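Local coordinates for thymidylate kinase (Ehrlichia chaffeensis, PDB 3LD9), which probably phosphorylates dTMP to dTDP at the expense of ATP, a step shared by the de novo and salvage routes to dTTP, at residues A42-E47 / E215-L220. Sequence-based numbering, arbitrary orientation.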
ATOM      1  N   ALA A  42     -12.251  21.823   1.115  1.00 25.81           N
ATOM      2  CA  ALA A  42     -12.541  20.621   0.304  1.00 27.23           C
ATOM      3  C   ALA A  42     -14.034  20.541  -0.064  1.00 28.54           C
ATOM      4  O   ALA A  42     -14.395  20.235  -1.192  1.00 28.52           O
ATOM      5  CB  ALA A  42     -12.116  19.351   1.024  1.00 25.74           C
ATOM      6  N   GLU A  43     -14.893  20.838   0.897  1.00 30.47           N
ATOM      7  CA  GLU A  43     -16.322  20.876   0.647  1.00 32.54           C
ATOM      8  C   GLU A  43     -16.644  22.008  -0.322  1.00 32.46           C
ATOM      9  O   GLU A  43     -17.338  21.813  -1.317  1.00 33.33           O
ATOM     10  CB  GLU A  43     -17.073  21.089   1.941  1.00 33.74           C
ATOM     11  CG  GLU A  43     -16.994  19.909   2.875  1.00 37.80           C
ATOM     12  CD  GLU A  43     -17.523  20.235   4.274  1.00 43.60           C
ATOM     13  OE1 GLU A  43     -17.082  19.564   5.246  1.00 47.84           O
ATOM     14  OE2 GLU A  43     -18.356  21.168   4.397  1.00 47.03           O
ATOM     15  N   TYR A  44     -16.121  23.187  -0.026  1.00 32.25           N
ATOM     16  CA  TYR A  44     -16.355  24.367  -0.862  1.00 32.86           C
ATOM     17  C   TYR A  44     -15.961  24.124  -2.352  1.00 32.49           C
ATOM     18  O   TYR A  44     -16.739  24.423  -3.276  1.00 32.01           O
ATOM     19  CB  TYR A  44     -15.624  25.591  -0.285  1.00 32.35           C
ATOM     20  CG  TYR A  44     -15.827  26.824  -1.119  1.00 33.52           C
ATOM     21  CD1 TYR A  44     -17.064  27.453  -1.171  1.00 33.82           C
ATOM     22  CD2 TYR A  44     -14.803  27.333  -1.895  1.00 32.23           C
ATOM     23  CE1 TYR A  44     -17.261  28.552  -1.961  1.00 33.86           C
ATOM     24  CE2 TYR A  44     -14.992  28.420  -2.693  1.00 32.77           C
ATOM     25  CZ  TYR A  44     -16.219  29.036  -2.719  1.00 34.69           C
ATOM     26  OH  TYR A  44     -16.389  30.142  -3.515  1.00 35.08           O
ATOM     27  N   LEU A  45     -14.767  23.584  -2.570  1.00 31.11           N
ATOM     28  CA  LEU A  45     -14.285  23.325  -3.921  1.00 31.07           C
ATOM     29  C   LEU A  45     -14.945  22.099  -4.580  1.00 31.35           C
ATOM     30  O   LEU A  45     -15.106  22.070  -5.808  1.00 31.07           O
ATOM     31  CB  LEU A  45     -12.753  23.222  -3.924  1.00 30.15           C
ATOM     32  CG  LEU A  45     -12.025  24.516  -3.544  1.00 30.62           C
ATOM     33  CD1 LEU A  45     -10.495  24.339  -3.559  1.00 29.67           C
ATOM     34  CD2 LEU A  45     -12.424  25.693  -4.448  1.00 29.82           C
ATOM     35  N   SER A  46     -15.358  21.112  -3.785  1.00 31.32           N
ATOM     36  CA  SER A  46     -16.093  19.945  -4.324  1.00 32.94           C
ATOM     37  C   SER A  46     -17.434  20.296  -4.929  1.00 34.75           C
ATOM     38  O   SER A  46     -17.824  19.746  -5.987  1.00 34.46           O
ATOM     39  CB  SER A  46     -16.324  18.881  -3.247  1.00 32.48           C
ATOM     40  OG  SER A  46     -15.078  18.377  -2.852  1.00 32.12           O
ATOM     41  N   GLU A  47     -18.126  21.215  -4.257  1.00 35.78           N
ATOM     42  CA  GLU A  47     -19.417  21.692  -4.728  1.00 37.55           C
ATOM     43  C   GLU A  47     -19.311  22.373  -6.081  1.00 37.95           C
ATOM     44  O   GLU A  47     -20.196  22.224  -6.933  1.00 37.88           O
ATOM     45  CB  GLU A  47     -20.027  22.668  -3.727  1.00 38.41           C
ATOM     46  CG  GLU A  47     -20.649  21.992  -2.506  1.00 42.11           C
ATOM     47  CD  GLU A  47     -21.727  20.974  -2.874  1.00 46.90           C
ATOM     48  OE1 GLU A  47     -22.628  21.320  -3.696  1.00 49.53           O
ATOM     49  OE2 GLU A  47     -21.653  19.834  -2.340  1.00 48.56           O
ATOM     50  N   GLU A 215     -11.630  34.145   4.680  1.00 34.84           N
ATOM     51  CA  GLU A 215     -10.317  34.660   4.249  1.00 35.30           C
ATOM     52  C   GLU A 215      -9.610  33.731   3.275  1.00 34.32           C
ATOM     53  O   GLU A 215      -8.993  34.194   2.320  1.00 33.42           O
ATOM     54  CB  GLU A 215      -9.404  34.975   5.445  1.00 36.05           C
ATOM     55  CG  GLU A 215      -9.945  36.106   6.317  1.00 38.04           C
ATOM     56  CD  GLU A 215      -9.854  37.467   5.635  1.00 40.20           C
ATOM     57  OE1 GLU A 215     -10.856  38.192   5.553  1.00 41.53           O
ATOM     58  OE2 GLU A 215      -8.767  37.816   5.172  1.00 41.92           O
ATOM     59  N   VAL A 216      -9.728  32.422   3.505  1.00 34.00           N
ATOM     60  CA  VAL A 216      -9.157  31.408   2.603  1.00 33.06           C
ATOM     61  C   VAL A 216      -9.782  31.476   1.203  1.00 33.83           C
ATOM     62  O   VAL A 216      -9.094  31.482   0.178  1.00 33.77           O
ATOM     63  CB  VAL A 216      -9.364  29.984   3.156  1.00 32.23           C
ATOM     64  CG1 VAL A 216      -9.129  28.901   2.039  1.00 32.00           C
ATOM     65  CG2 VAL A 216      -8.475  29.739   4.372  1.00 31.11           C
ATOM     66  N   ILE A 217     -11.100  31.548   1.166  1.00 34.03           N
ATOM     67  CA  ILE A 217     -11.820  31.684  -0.087  1.00 34.10           C
ATOM     68  C   ILE A 217     -11.418  32.994  -0.780  1.00 35.42           C
ATOM     69  O   ILE A 217     -11.287  33.038  -2.002  1.00 34.47           O
ATOM     70  CB  ILE A 217     -13.360  31.654   0.173  1.00 34.03           C
ATOM     71  CG1 ILE A 217     -13.779  30.255   0.659  1.00 32.98           C
ATOM     72  CG2 ILE A 217     -14.118  32.092  -1.083  1.00 33.87           C
ATOM     73  CD1 ILE A 217     -15.245  30.125   1.113  1.00 32.73           C
ATOM     74  N   LYS A 218     -11.229  34.053   0.008  1.00 37.14           N
ATOM     75  CA  LYS A 218     -10.836  35.375  -0.528  1.00 39.38           C
ATOM     76  C   LYS A 218      -9.497  35.350  -1.278  1.00 40.49           C
ATOM     77  O   LYS A 218      -9.379  35.910  -2.376  1.00 40.47           O
ATOM     78  CB  LYS A 218     -10.770  36.421   0.585  1.00 40.32           C
ATOM     79  CG  LYS A 218     -10.410  37.818   0.092  1.00 42.24           C
ATOM     80  CD  LYS A 218     -10.537  38.905   1.179  1.00 44.03           C
ATOM     81  CE  LYS A 218      -9.860  40.202   0.725  1.00 45.58           C
ATOM     82  NZ  LYS A 218     -10.201  41.421   1.538  1.00 48.49           N
ATOM     83  N   VAL A 219      -8.488  34.706  -0.688  1.00 40.90           N
ATOM     84  CA  VAL A 219      -7.210  34.511  -1.385  1.00 42.13           C
ATOM     85  C   VAL A 219      -7.373  33.813  -2.742  1.00 42.52           C
ATOM     86  O   VAL A 219      -6.706  34.173  -3.697  1.00 42.76           O
ATOM     87  CB  VAL A 219      -6.178  33.752  -0.516  1.00 41.43           C
ATOM     88  CG1 VAL A 219      -5.008  33.264  -1.365  1.00 41.43           C
ATOM     89  CG2 VAL A 219      -5.693  34.637   0.615  1.00 41.63           C
ATOM     90  N   LEU A 220      -8.271  32.842  -2.845  1.00 43.54           N
ATOM     91  CA  LEU A 220      -8.457  32.136  -4.127  1.00 44.90           C
ATOM     92  C   LEU A 220      -8.954  33.004  -5.323  1.00 47.31           C
ATOM     93  O   LEU A 220      -8.718  32.639  -6.470  1.00 48.10           O
ATOM     94  CB  LEU A 220      -9.328  30.879  -3.934  1.00 43.75           C
ATOM     95  CG  LEU A 220      -8.700  29.733  -3.105  1.00 43.66           C
ATOM     96  CD1 LEU A 220      -9.618  28.497  -3.029  1.00 42.69           C
ATOM     97  CD2 LEU A 220      -7.339  29.290  -3.632  1.00 43.72           C
TER
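Y44 and I217 form a CH-pi contact, the main element of an apolar helix-helix packing between helix 34-49 and the C-terminal helix 208-220. The evidence is a methyl over a ring: I217 CD1 lies 3.8 Å from the centroid of the Y44 ring and only 5° off its normal. Y44 CG is anti to its own nitrogen (chi1 180°), which sends the ring across to the second helix. I217 CG1 lies along the CD2-CE2 side of the ring, and the CG2 branch reaches the hydroxyl, 3.9 Å from Y44 OH; no hydrogen bond crosses the contact. Both helices lie against the parallel five-stranded sheet of the P-loop kinase fold; helix 34-49 begins within the predicted ATP-binding segment, which includes K34 and T35. V216 and L220 also touch L41 of helix 34-49; towards the sheet, V216 packs on F150 and L220 on I148, while A42 meets L56 of strand 54-58. Between the helices the buried L45 reaches L220 methyl to methyl, CD2 to CD1 at 4.2 Å. A42 O accepts two hydrogen bonds, from S46 OG at 2.6 Å and from S46 N at 2.9 Å, arriving from opposite faces of the carbonyl plane.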